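Local coordinates for DUF1214 domain-containing protein (Burkholderia cenocepacia, PDB 6ANS), which is of unknown function but carries two DUF1214 family regions, each contributing strands to antiparallel and mixed beta sheets, in a two-chain assembly, at residues G129-L134 with V193-L198; F136-G141 with P186-L191; L73-L78 with P95-A100; P90-P95 with Q112-D117; G153-K158 with N180-E185. All coordinates share one frame; numbering follows the deposited sequence.

Interaction 1: G129-L134 with V193-L198; sequences GTVAYL and VRQTFL. With PO4 (phosphate ion), chain E.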
# COMPACT_ATOMS: atom_id res chain seq x y z
N GLY A 129 5.58 18.69 13.76
CA GLY A 129 6.00 19.07 12.42
C GLY A 129 5.61 20.51 12.11
O GLY A 129 5.25 21.29 12.99
N THR A 130 5.70 20.85 10.82
CA THR A 130 5.43 22.22 10.38
C THR A 130 4.26 22.34 9.42
O THR A 130 4.00 23.45 8.93
CB THR A 130 6.67 22.84 9.71
OG1 THR A 130 6.97 22.10 8.51
CG2 THR A 130 7.87 22.80 10.64
N VAL A 131 3.58 21.24 9.08
CA VAL A 131 2.38 21.37 8.26
C VAL A 131 1.40 22.26 9.01
O VAL A 131 1.17 22.07 10.22
CB VAL A 131 1.82 19.98 7.91
CG1 VAL A 131 1.42 19.21 9.16
CG2 VAL A 131 0.67 20.09 6.89
N ALA A 132 0.89 23.30 8.34
CA ALA A 132 0.13 24.30 9.09
C ALA A 132 -1.27 23.81 9.45
O ALA A 132 -1.76 24.09 10.55
CB ALA A 132 0.06 25.62 8.33
N TYR A 133 -1.95 23.10 8.54
CA TYR A 133 -3.28 22.58 8.82
C TYR A 133 -3.24 21.10 9.18
O TYR A 133 -2.71 20.28 8.42
CB TYR A 133 -4.24 22.82 7.65
CG TYR A 133 -5.68 22.45 8.02
CD1 TYR A 133 -6.14 21.13 7.86
CD2 TYR A 133 -6.55 23.39 8.53
CE1 TYR A 133 -7.44 20.77 8.20
CE2 TYR A 133 -7.86 23.05 8.88
CZ TYR A 133 -8.30 21.73 8.72
OH TYR A 133 -9.58 21.39 9.07
N LEU A 134 -3.82 20.77 10.33
CA LEU A 134 -3.83 19.42 10.89
C LEU A 134 -5.15 19.21 11.61
O LEU A 134 -5.47 19.98 12.53
CB LEU A 134 -2.65 19.25 11.86
CG LEU A 134 -2.62 17.96 12.66
CD1 LEU A 134 -2.38 16.81 11.71
CD2 LEU A 134 -1.52 18.04 13.72
N VAL A 193 -7.21 11.46 10.05
CA VAL A 193 -6.31 12.59 10.22
C VAL A 193 -6.12 13.25 8.86
O VAL A 193 -5.84 12.55 7.87
CB VAL A 193 -4.96 12.16 10.80
CG1 VAL A 193 -4.06 13.40 11.05
CG2 VAL A 193 -5.14 11.32 12.05
N ARG A 194 -6.24 14.57 8.81
CA ARG A 194 -5.89 15.34 7.62
C ARG A 194 -4.67 16.21 7.92
O ARG A 194 -4.69 17.02 8.86
CB ARG A 194 -7.05 16.21 7.15
CG ARG A 194 -8.19 15.42 6.54
CD ARG A 194 -9.34 16.33 6.25
NE ARG A 194 -10.40 15.69 5.48
CZ ARG A 194 -11.35 14.92 6.02
NH1 ARG A 194 -11.35 14.66 7.33
NH2 ARG A 194 -12.30 14.42 5.24
N GLN A 195 -3.63 16.06 7.12
CA GLN A 195 -2.54 17.02 7.07
C GLN A 195 -2.61 17.72 5.72
O GLN A 195 -2.42 17.08 4.68
CB GLN A 195 -1.19 16.35 7.28
CG GLN A 195 -1.17 15.33 8.43
CD GLN A 195 0.25 15.07 8.91
OE1 GLN A 195 1.12 15.93 8.74
NE2 GLN A 195 0.50 13.91 9.53
N THR A 196 -2.88 19.02 5.74
CA THR A 196 -3.11 19.76 4.51
C THR A 196 -1.92 20.67 4.25
O THR A 196 -1.62 21.56 5.05
CB THR A 196 -4.40 20.58 4.59
OG1 THR A 196 -5.49 19.71 4.88
CG2 THR A 196 -4.65 21.29 3.26
N PHE A 197 -1.26 20.46 3.11
CA PHE A 197 -0.01 21.15 2.81
C PHE A 197 -0.27 22.36 1.92
O PHE A 197 -0.92 22.24 0.87
CB PHE A 197 0.99 20.21 2.13
CG PHE A 197 1.45 19.11 3.03
CD1 PHE A 197 2.52 19.32 3.88
CD2 PHE A 197 0.78 17.89 3.05
CE1 PHE A 197 2.94 18.32 4.74
CE2 PHE A 197 1.19 16.88 3.90
CZ PHE A 197 2.27 17.10 4.75
N LEU A 198 0.23 23.52 2.34
CA LEU A 198 0.35 24.60 1.37
C LEU A 198 1.36 24.21 0.30
O LEU A 198 1.14 24.46 -0.89
CB LEU A 198 0.78 25.91 2.06
CG LEU A 198 -0.19 26.66 2.97
CD1 LEU A 198 0.52 27.83 3.65
CD2 LEU A 198 -1.42 27.14 2.20
P PO4 E . -11.58 16.33 2.09
O1 PO4 E . -11.37 17.83 2.10
O2 PO4 E . -11.68 15.91 0.66
O3 PO4 E . -10.46 15.61 2.78
O4 PO4 E . -12.87 16.07 2.84

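Interaction 2: F136-G141 with P186-L191; sequences FGTQKG and PDTNAL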
# COMPACT_ATOMS: atom_id res chain seq x y z
N PHE A 136 -8.14 16.21 13.23
CA PHE A 136 -8.40 14.86 13.71
C PHE A 136 -9.90 14.67 13.83
O PHE A 136 -10.54 15.36 14.62
CB PHE A 136 -7.75 14.60 15.08
CG PHE A 136 -6.25 14.82 15.11
CD1 PHE A 136 -5.38 13.76 14.88
CD2 PHE A 136 -5.71 16.07 15.40
CE1 PHE A 136 -4.00 13.95 14.92
CE2 PHE A 136 -4.34 16.26 15.44
CZ PHE A 136 -3.49 15.20 15.20
N GLY A 137 -10.46 13.74 13.08
CA GLY A 137 -11.87 13.39 13.19
C GLY A 137 -12.06 11.94 13.59
O GLY A 137 -11.40 11.05 13.06
N THR A 138 -12.98 11.70 14.53
CA THR A 138 -13.39 10.33 14.78
C THR A 138 -14.72 10.08 14.10
O THR A 138 -15.55 10.99 13.97
CB THR A 138 -13.44 10.01 16.28
OG1 THR A 138 -14.42 10.81 16.94
CG2 THR A 138 -12.06 10.24 16.92
N GLN A 139 -14.89 8.88 13.57
CA GLN A 139 -16.02 8.56 12.71
C GLN A 139 -16.62 7.23 13.15
O GLN A 139 -15.98 6.42 13.83
CB GLN A 139 -15.62 8.49 11.22
CG GLN A 139 -14.55 9.49 10.75
CD GLN A 139 -15.05 10.95 10.71
OE1 GLN A 139 -14.29 11.88 10.98
NE2 GLN A 139 -16.33 11.15 10.38
N LYS A 140 -17.87 6.99 12.74
CA LYS A 140 -18.52 5.73 13.03
C LYS A 140 -19.14 5.21 11.74
O LYS A 140 -19.06 5.85 10.70
CB LYS A 140 -19.57 5.90 14.14
CG LYS A 140 -20.73 6.78 13.76
CD LYS A 140 -21.67 6.96 14.97
CE LYS A 140 -22.84 7.87 14.66
NZ LYS A 140 -23.76 7.97 15.84
N GLY A 141 -19.80 4.04 11.84
CA GLY A 141 -20.40 3.43 10.66
C GLY A 141 -19.33 3.10 9.63
O GLY A 141 -18.26 2.59 9.95
N PRO A 186 -19.38 4.88 21.77
CA PRO A 186 -19.16 3.42 21.68
C PRO A 186 -19.07 2.89 20.26
O PRO A 186 -18.28 1.97 19.99
CB PRO A 186 -20.38 2.85 22.43
CG PRO A 186 -20.72 3.92 23.44
CD PRO A 186 -20.38 5.24 22.79
N ASP A 187 -19.87 3.43 19.33
CA ASP A 187 -19.88 2.99 17.94
C ASP A 187 -18.76 3.59 17.11
O ASP A 187 -18.63 3.22 15.94
CB ASP A 187 -21.22 3.33 17.28
CG ASP A 187 -22.31 2.35 17.64
OD1 ASP A 187 -22.03 1.33 18.31
OD2 ASP A 187 -23.47 2.60 17.24
N THR A 188 -17.99 4.54 17.65
CA THR A 188 -16.88 5.10 16.90
C THR A 188 -15.95 3.97 16.49
O THR A 188 -15.64 3.09 17.29
CB THR A 188 -16.12 6.13 17.73
OG1 THR A 188 -16.97 7.24 18.01
CG2 THR A 188 -14.86 6.60 16.99
N ASN A 189 -15.51 3.99 15.23
CA ASN A 189 -14.62 2.94 14.75
C ASN A 189 -13.45 3.43 13.92
O ASN A 189 -12.66 2.59 13.44
CB ASN A 189 -15.42 1.89 13.94
CG ASN A 189 -16.08 2.47 12.69
OD1 ASN A 189 -15.68 3.52 12.17
ND2 ASN A 189 -17.11 1.79 12.22
N ALA A 190 -13.29 4.74 13.71
CA ALA A 190 -12.18 5.23 12.90
C ALA A 190 -11.70 6.60 13.40
O ALA A 190 -12.47 7.41 13.91
CB ALA A 190 -12.55 5.35 11.43
N LEU A 191 -10.41 6.83 13.21
CA LEU A 191 -9.81 8.15 13.36
C LEU A 191 -9.27 8.55 11.99
O LEU A 191 -8.48 7.82 11.39
CB LEU A 191 -8.69 8.13 14.39
CG LEU A 191 -7.78 9.37 14.33
CD1 LEU A 191 -8.51 10.62 14.83
CD2 LEU A 191 -6.49 9.12 15.09
O HOH W 1 -16.27 5.22 10.19
O HOH W 2 -24.30 4.90 16.86
O HOH W 3 -20.03 2.23 13.93

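Interaction 3: L73-L78 with P95-A100; sequences LMRIAL and PSHETA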
# COMPACT_ATOMS: atom_id res chain seq x y z
N LEU A 73 -10.07 0.64 -4.81
CA LEU A 73 -10.93 0.57 -3.63
C LEU A 73 -10.63 -0.69 -2.83
O LEU A 73 -10.60 -0.67 -1.60
CB LEU A 73 -12.39 0.62 -4.05
CG LEU A 73 -12.83 1.94 -4.69
CD1 LEU A 73 -14.29 1.88 -5.09
CD2 LEU A 73 -12.58 3.09 -3.74
N MSE A 74 -10.38 -1.79 -3.54
CA MSE A 74 -10.01 -3.10 -2.99
C MSE A 74 -8.84 -3.02 -2.04
O MSE A 74 -8.81 -3.56 -0.95
CB MSE A 74 -9.61 -4.03 -4.13
CG MSE A 74 -10.51 -5.16 -4.42
SE MSE A 74 -9.72 -6.21 -5.90
CE MSE A 74 -8.71 -7.39 -4.74
N ARG A 75 -7.80 -2.37 -2.54
CA ARG A 75 -6.57 -2.25 -1.78
C ARG A 75 -6.81 -1.46 -0.50
O ARG A 75 -6.38 -1.87 0.59
CB ARG A 75 -5.49 -1.60 -2.65
CG ARG A 75 -4.97 -2.51 -3.80
CD ARG A 75 -4.37 -1.68 -4.95
NE ARG A 75 -3.31 -0.80 -4.48
CZ ARG A 75 -3.08 0.43 -4.95
NH1 ARG A 75 -3.83 0.94 -5.93
NH2 ARG A 75 -2.10 1.15 -4.44
N ILE A 76 -7.53 -0.34 -0.60
CA ILE A 76 -7.88 0.45 0.58
C ILE A 76 -8.75 -0.37 1.52
O ILE A 76 -8.51 -0.43 2.73
CB ILE A 76 -8.59 1.75 0.16
CG1 ILE A 76 -7.65 2.67 -0.63
CG2 ILE A 76 -9.09 2.49 1.38
CD1 ILE A 76 -8.41 3.80 -1.32
N ALA A 77 -9.75 -1.03 0.95
CA ALA A 77 -10.69 -1.81 1.75
C ALA A 77 -9.97 -2.88 2.56
O ALA A 77 -10.36 -3.15 3.70
CB ALA A 77 -11.74 -2.43 0.83
N LEU A 78 -8.94 -3.52 1.99
CA LEU A 78 -8.27 -4.61 2.69
C LEU A 78 -7.40 -4.10 3.84
O LEU A 78 -7.26 -4.76 4.87
CB LEU A 78 -7.44 -5.45 1.70
CG LEU A 78 -8.23 -6.36 0.76
CD1 LEU A 78 -7.35 -6.88 -0.41
CD2 LEU A 78 -8.87 -7.54 1.52
N PRO A 95 -5.81 6.13 3.60
CA PRO A 95 -6.99 5.73 2.84
C PRO A 95 -7.15 6.44 1.50
O PRO A 95 -8.14 6.21 0.81
CB PRO A 95 -8.15 6.09 3.79
CG PRO A 95 -7.65 7.34 4.47
CD PRO A 95 -6.14 7.15 4.62
N SER A 96 -6.23 7.34 1.15
CA SER A 96 -6.17 7.93 -0.18
C SER A 96 -4.79 8.53 -0.36
O SER A 96 -4.25 9.14 0.56
CB SER A 96 -7.23 9.02 -0.40
OG SER A 96 -8.47 8.46 -0.81
N HIS A 97 -4.21 8.30 -1.54
CA HIS A 97 -2.85 8.74 -1.83
C HIS A 97 -2.66 8.76 -3.34
O HIS A 97 -3.64 8.75 -4.10
CB HIS A 97 -1.84 7.83 -1.11
CG HIS A 97 -2.08 6.37 -1.37
ND1 HIS A 97 -1.64 5.73 -2.51
CD2 HIS A 97 -2.76 5.44 -0.65
CE1 HIS A 97 -2.01 4.46 -2.47
NE2 HIS A 97 -2.68 4.26 -1.35
N GLU A 98 -1.41 8.69 -3.78
CA GLU A 98 -1.13 8.87 -5.20
C GLU A 98 -1.74 7.78 -6.06
O GLU A 98 -2.07 8.04 -7.22
CB GLU A 98 0.38 8.94 -5.44
CG GLU A 98 1.06 10.15 -4.84
CD GLU A 98 1.43 9.94 -3.38
OE1 GLU A 98 1.13 8.85 -2.82
OE2 GLU A 98 2.04 10.87 -2.80
N THR A 99 -1.91 6.56 -5.54
CA THR A 99 -2.38 5.46 -6.38
C THR A 99 -3.65 4.78 -5.87
O THR A 99 -3.99 3.69 -6.33
CB THR A 99 -1.30 4.39 -6.58
OG1 THR A 99 -1.03 3.74 -5.34
CG2 THR A 99 0.02 5.00 -7.15
N ALA A 100 -4.38 5.40 -4.94
CA ALA A 100 -5.68 4.89 -4.51
C ALA A 100 -6.47 6.06 -3.97
O ALA A 100 -5.98 6.77 -3.09
CB ALA A 100 -5.54 3.81 -3.42

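Interaction 4: P90-P95 with Q112-D117; sequences PGFFSP and QYARVD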
# COMPACT_ATOMS: atom_id res chain seq x y z
N PRO A 90 -4.03 -0.70 17.05
CA PRO A 90 -4.28 0.25 15.96
C PRO A 90 -2.98 0.62 15.26
O PRO A 90 -1.90 0.59 15.84
CB PRO A 90 -4.88 1.46 16.69
CG PRO A 90 -4.27 1.41 18.07
CD PRO A 90 -4.19 -0.08 18.38
N GLY A 91 -3.12 0.99 13.99
CA GLY A 91 -2.02 1.56 13.24
C GLY A 91 -2.56 2.40 12.11
O GLY A 91 -3.65 2.15 11.60
N PHE A 92 -1.81 3.44 11.75
CA PHE A 92 -2.19 4.30 10.64
C PHE A 92 -1.90 3.64 9.29
O PHE A 92 -0.89 2.96 9.11
CB PHE A 92 -1.46 5.64 10.73
CG PHE A 92 -1.99 6.55 11.80
CD1 PHE A 92 -3.32 6.98 11.77
CD2 PHE A 92 -1.18 7.00 12.83
CE1 PHE A 92 -3.82 7.84 12.75
CE2 PHE A 92 -1.67 7.85 13.81
CZ PHE A 92 -2.99 8.27 13.77
N PHE A 93 -2.80 3.86 8.34
CA PHE A 93 -2.49 3.66 6.93
C PHE A 93 -3.14 4.83 6.20
O PHE A 93 -3.88 5.60 6.79
CB PHE A 93 -3.01 2.30 6.40
CG PHE A 93 -4.51 2.23 6.35
CD1 PHE A 93 -5.25 1.92 7.49
CD2 PHE A 93 -5.19 2.49 5.17
CE1 PHE A 93 -6.63 1.87 7.46
CE2 PHE A 93 -6.60 2.43 5.12
CZ PHE A 93 -7.31 2.13 6.27
N SER A 94 -2.87 4.94 4.90
CA SER A 94 -3.38 6.05 4.12
C SER A 94 -4.60 5.61 3.33
O SER A 94 -4.46 4.77 2.44
CB SER A 94 -2.29 6.56 3.17
OG SER A 94 -2.84 7.41 2.18
N PRO A 95 -5.81 6.13 3.60
CA PRO A 95 -6.99 5.73 2.84
C PRO A 95 -7.15 6.44 1.50
O PRO A 95 -8.14 6.21 0.81
CB PRO A 95 -8.15 6.09 3.79
CG PRO A 95 -7.65 7.34 4.47
CD PRO A 95 -6.14 7.15 4.62
N GLN A 112 -4.44 10.05 6.96
CA GLN A 112 -4.08 8.92 7.79
C GLN A 112 -5.33 8.43 8.49
O GLN A 112 -6.12 9.22 9.00
CB GLN A 112 -3.01 9.30 8.81
CG GLN A 112 -1.70 9.71 8.17
CD GLN A 112 -0.63 9.94 9.20
OE1 GLN A 112 -0.56 11.01 9.81
NE2 GLN A 112 0.15 8.90 9.47
N TYR A 113 -5.48 7.11 8.54
CA TYR A 113 -6.68 6.48 9.06
C TYR A 113 -6.24 5.35 9.98
O TYR A 113 -5.33 4.59 9.65
CB TYR A 113 -7.54 5.94 7.89
CG TYR A 113 -8.84 5.24 8.20
CD1 TYR A 113 -10.05 5.76 7.77
CD2 TYR A 113 -8.87 4.02 8.88
CE1 TYR A 113 -11.25 5.11 8.02
CE2 TYR A 113 -10.07 3.36 9.13
CZ TYR A 113 -11.26 3.91 8.68
OH TYR A 113 -12.47 3.27 8.93
N ALA A 114 -6.90 5.25 11.13
CA ALA A 114 -6.72 4.11 12.01
C ALA A 114 -8.09 3.61 12.46
O ALA A 114 -8.96 4.41 12.83
CB ALA A 114 -5.86 4.45 13.22
N ARG A 115 -8.25 2.29 12.45
CA ARG A 115 -9.42 1.68 13.06
C ARG A 115 -9.27 1.74 14.57
O ARG A 115 -8.21 1.43 15.10
CB ARG A 115 -9.60 0.23 12.62
CG ARG A 115 -9.93 0.04 11.16
CD ARG A 115 -11.28 0.65 10.81
NE ARG A 115 -12.42 -0.13 11.28
CZ ARG A 115 -13.63 -0.03 10.75
NH1 ARG A 115 -13.83 0.81 9.73
NH2 ARG A 115 -14.64 -0.75 11.21
N VAL A 116 -10.33 2.16 15.25
CA VAL A 116 -10.33 2.19 16.69
C VAL A 116 -11.64 1.56 17.16
O VAL A 116 -12.56 1.34 16.38
CB VAL A 116 -10.16 3.63 17.23
CG1 VAL A 116 -8.78 4.20 16.83
CG2 VAL A 116 -11.25 4.53 16.68
N ASP A 117 -11.70 1.27 18.45
CA ASP A 117 -12.90 0.79 19.13
C ASP A 117 -13.36 1.89 20.08
O ASP A 117 -12.65 2.21 21.05
CB ASP A 117 -12.59 -0.50 19.89
CG ASP A 117 -13.81 -1.14 20.54
OD1 ASP A 117 -14.81 -0.44 20.82
OD2 ASP A 117 -13.74 -2.36 20.80
O HOH W 4 -5.94 0.65 13.18

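Interaction 5: G153-K158 with N180-E185; sequences GFLDAK and NWVRME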
# COMPACT_ATOMS: atom_id res chain seq x y z
N GLY A 153 -16.36 13.12 16.76
CA GLY A 153 -15.51 14.06 17.48
C GLY A 153 -14.59 14.75 16.50
O GLY A 153 -14.43 14.32 15.35
N PHE A 154 -13.98 15.84 16.96
CA PHE A 154 -13.17 16.65 16.07
C PHE A 154 -12.19 17.49 16.87
O PHE A 154 -12.53 18.00 17.94
CB PHE A 154 -14.05 17.56 15.19
CG PHE A 154 -13.25 18.36 14.21
CD1 PHE A 154 -12.83 17.78 13.01
CD2 PHE A 154 -12.89 19.67 14.49
CE1 PHE A 154 -12.07 18.51 12.09
CE2 PHE A 154 -12.15 20.41 13.58
CZ PHE A 154 -11.73 19.83 12.38
N LEU A 155 -10.97 17.61 16.36
CA LEU A 155 -9.97 18.47 16.98
C LEU A 155 -9.05 19.00 15.89
O LEU A 155 -8.56 18.23 15.06
CB LEU A 155 -9.16 17.69 18.02
CG LEU A 155 -7.97 18.35 18.71
CD1 LEU A 155 -8.44 19.48 19.60
CD2 LEU A 155 -7.19 17.33 19.53
N ASP A 156 -8.86 20.32 15.88
CA ASP A 156 -7.92 21.00 14.99
C ASP A 156 -7.11 21.99 15.82
O ASP A 156 -7.09 21.92 17.06
CB ASP A 156 -8.65 21.66 13.80
CG ASP A 156 -9.57 22.80 14.22
OD1 ASP A 156 -9.60 23.18 15.41
OD2 ASP A 156 -10.27 23.33 13.33
N ALA A 157 -6.44 22.94 15.14
CA ALA A 157 -5.59 23.92 15.84
C ALA A 157 -6.37 24.81 16.80
O ALA A 157 -5.79 25.35 17.75
CB ALA A 157 -4.86 24.81 14.84
N LYS A 158 -7.67 25.00 16.55
CA LYS A 158 -8.46 25.90 17.40
C LYS A 158 -8.44 25.46 18.85
O LYS A 158 -8.52 26.30 19.76
CB LYS A 158 -9.90 25.97 16.91
CG LYS A 158 -10.10 26.44 15.48
CD LYS A 158 -11.59 26.61 15.21
CE LYS A 158 -11.84 27.06 13.78
NZ LYS A 158 -11.21 26.12 12.82
N ASN A 180 -5.71 17.44 25.28
CA ASN A 180 -6.17 17.29 23.90
C ASN A 180 -7.03 16.03 23.82
O ASN A 180 -6.55 14.94 23.50
CB ASN A 180 -4.98 17.24 22.94
CG ASN A 180 -4.13 18.50 22.98
OD1 ASN A 180 -4.66 19.61 22.99
ND2 ASN A 180 -2.81 18.34 23.02
N TRP A 181 -8.31 16.17 24.12
CA TRP A 181 -9.25 15.05 24.10
C TRP A 181 -10.08 15.13 22.84
O TRP A 181 -10.66 16.18 22.54
CB TRP A 181 -10.15 15.07 25.34
CG TRP A 181 -11.33 14.15 25.29
CD1 TRP A 181 -11.35 12.81 25.03
CD2 TRP A 181 -12.71 14.53 25.48
NE1 TRP A 181 -12.64 12.33 25.08
CE2 TRP A 181 -13.50 13.37 25.33
CE3 TRP A 181 -13.35 15.75 25.77
CZ2 TRP A 181 -14.89 13.38 25.46
CZ3 TRP A 181 -14.73 15.76 25.89
CH2 TRP A 181 -15.48 14.58 25.73
N VAL A 182 -10.14 14.03 22.09
CA VAL A 182 -11.02 13.89 20.93
C VAL A 182 -12.12 12.92 21.34
O VAL A 182 -11.84 11.77 21.71
CB VAL A 182 -10.29 13.39 19.68
CG1 VAL A 182 -11.25 13.41 18.48
CG2 VAL A 182 -9.04 14.18 19.40
N ARG A 183 -13.36 13.36 21.23
CA ARG A 183 -14.50 12.56 21.66
C ARG A 183 -14.72 11.33 20.78
O ARG A 183 -14.55 11.38 19.56
CB ARG A 183 -15.75 13.45 21.67
CG ARG A 183 -17.05 12.74 21.77
CD ARG A 183 -18.20 13.76 21.71
NE ARG A 183 -19.44 13.16 22.14
CZ ARG A 183 -20.28 12.52 21.34
NH1 ARG A 183 -20.02 12.41 20.04
NH2 ARG A 183 -21.40 12.01 21.83
N MSE A 184 -15.11 10.23 21.41
CA MSE A 184 -15.65 9.07 20.70
C MSE A 184 -16.98 8.66 21.32
O MSE A 184 -17.25 9.00 22.45
CB MSE A 184 -14.69 7.87 20.76
CG MSE A 184 -13.35 8.11 20.11
SE MSE A 184 -12.36 6.44 19.85
CE MSE A 184 -12.02 5.97 21.69
N GLU A 185 -17.79 7.93 20.57
CA GLU A 185 -18.93 7.19 21.07
C GLU A 185 -18.61 5.70 21.05
O GLU A 185 -17.63 5.28 20.42
CB GLU A 185 -20.17 7.46 20.21
CG GLU A 185 -20.57 8.92 20.13
CD GLU A 185 -21.61 9.18 19.06
OE1 GLU A 185 -22.15 8.22 18.49
OE2 GLU A 185 -21.89 10.37 18.79
O HOH W 5 -14.08 16.11 20.11

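Interaction 1: G129-L134 with V193-L198
The antiparallel pairing of strands 133-140 and 188-196, the two central strands of a four-stranded sheet, begins where Y133 meets T196 and L134 meets Q195. Y133 and T196 form a hydrogen-bonded pair, with T196 N giving a nearly straight bond (170°) to Y133 O at 3.0 Å. Their side chains lie alongside each other on one face of the sheet, T196 OG1 coming 3.4 Å from Y133 CD1; that hydroxyl is hydrogen-bonded to N109, and the Y133 hydroxyl reaches D273 and N275. L134 and Q195 share the other face, where L134 CD1 rests 3.8 Å from Q195 CG and also meets V193 CG1. Before the strand proper, V131 turns inward. V131 CG2, anti to the backbone N, sits over one face of the F197 ring, 3.8 Å from the centroid in a CH-pi contact, while V131 CG1 comes 3.3 Å from Q195 OE1. That oxygen accepts from A206 N, and Q195 NE2 bonds to Q112, so both ends of the amide are held. R194 reaches away, its extended chain carrying R194 NE to 2.7 Å from phosphate O3, with NH2 bonded to O4. Y111, Y278 and R366 also hold this phosphate, probably an ion from the crystallisation liquor. The whole is typical of antiparallel pairing between the central strands of a four-stranded sheet.

Interaction 2: F136-G141 with P186-L191
A classic beta bulge interrupts the antiparallel pairing of strands 133-140 and 188-196, with N189 and A190 both facing Q139. The carbonyl oxygen of Q139 is gripped twice: N189 N lies 2.8 Å from Q139 O and in the carbonyl plane, whereas A190 N meets the same oxygen at a longer 3.2 Å, tilted from that plane. In return Q139 N donates to A190 O, completing the hydrogen-bonded pair. One residue earlier, T138 and L191 form a non-hydrogen-bonded pair whose side chains share a face, T138 CG2 approaching L191 CD1 to 4.1 Å. L191 CD1 also packs at the edge of the F136 ring and lies 3.4 Å from G137 O, a position reached because CG stands anti to the backbone N (chi1 165°). T188 lays its CG2 against T138 CB, and its hydroxyl turns to E185 N and T152. Beyond the bulge, waters join the two segments where the strands part: one molecule accepts from G141 N and donates to D187 O, and another lies between K140 NZ and D187 OD2. K140 NZ also forms a salt bridge with E185. The amide of N189 closes the pairing. With CG placed between the backbone N and carbonyl carbon (chi1 62°), N189 ND2 gives a nearly straight bond of 172° to a lone pair of G141 O, 2.7 Å away and within the amide plane.

Interaction 3: L73-L78 with P95-A100
R75 grips T99 end-on with two nitrogens, one for each of two oxygens. R75 NH2 donates to T99 OG1 at 2.9 Å, with the hydroxyl close to the guanidinium plane, while R75 NH1 reaches T99 O at 2.8 Å from above the carbonyl plane. A bend at chi3 (56°) turns the arginine's end across the threonine at about a right angle, and A100 CB lies over one face of the guanidinium. The second contact is apolar. I76 CD1 packs 3.6 Å from A100 CB and comes 3.2 Å from P95 O, while I76 CG2 lies by P95 CB, a looser contact; this isoleucine thus fills the angle between the start and the end of the segment 95-100. What shapes that segment is the next shell. Residues H97 to A100 make a type I turn. H97 N also donates to A100 O, tying its ends. H97 ND1 accepts from T99 N, far out of the ring plane, and the histidine's edge is turned to R75 NH2, 3.9 Å from H97 CE1. S96 OG donates to P95 O, 2.8 Å away. Further out lies the second subunit, where E83 of that neighbouring chain makes a long, weak ion pair with R75 and L78 of the same chain packs on it. The loop between helix 60-83 and strand 109-115 is thus anchored through its type I turn to a helix that also meets the second subunit.

Interaction 4: P90-P95 with Q112-D117
Q112 opens the second segment beside F92: Q112 CB lies 3.8 Å from F92 CD1, and Q112 NE2 comes within 3.8 Å of F92 CB, the amide and ring planes 35° apart. Y113 follows with both backbone bonds of a single antiparallel bridge. Y113 N donates to F93 O at 2.8 Å, nearly along the C=O axis, and F93 N returns a bond to Y113 O. Because CG stands anti to the backbone N (chi1 180°), the tyrosine ring runs beside that of F93, the planes at 47° and Y113 CD2 3.4 Å from F93 CE1; Y113 CB meanwhile packs on P95 CG. A114 CB then comes 3.9 Å from F92 CD1. R115 O approaches P90 CB to 3.7 Å, and a water accepts from G91 N and probably donates to R115 O. R115 NH1 bonds to Y113 OH. Two backbone bonds therefore tie the loop to the strand at F93, and the rest of the contact is mostly carbon against carbon, so it depends on shape more than on polar bonds.

Interaction 5: G153-K158 with N180-E185
Apolar packing carries this contact, led by L155 and V182. L155 CD2 lies 3.7 Å from V182 CG2, and the same L155 CD2 meets N180 CB at 4.1 Å; the leucine reaches both because its CG stands anti to the backbone N (chi1 175°). The other branch of V182, CG1, leans over the backbone of G153 and F154. At G153 the chains come close enough for a CA-H...O contact, G153 CA being 3.5 Å from R183 O, an oxygen that also accepts from T138. No direct hydrogen bond joins the segments, but a water accepts from F154 N and from R183 N, bridging the backbones. Charged groups pair within each segment: R183 NH1 meets the anti lone pair of E185 OE2 at 3.0 Å and also bonds to T152, while K158, poorly ordered, is modelled with NZ in a salt bridge to D156. D156 OD1 further accepts from K158 N in an Asx turn. This is the meeting of two sheet edges, strands 151-155 and 181-183 being outermost in their respective sheets.

Overall arrangement
Interactions 1 and 2 lie on the same strand pair, 133-140 with 188-196, their centres about 20 Å apart. Interaction 4 comes earlier in the chain and sets loop 90-95 against strand 109-115, the neighbour of 188-196 in that sheet, its centre about 10 Å from that of interaction 2. Interaction 5 falls within the chain span enclosed by interaction 2, itself within that of interaction 1, and joins this sheet at strand 151-155 to the mixed sheet containing 181-183. Interaction 3 shares P95 with interaction 4, and their segments alternate along the chain. Together they bind the strands of one sheet, a second sheet at its edge and, through one loop, interface helix 60-83.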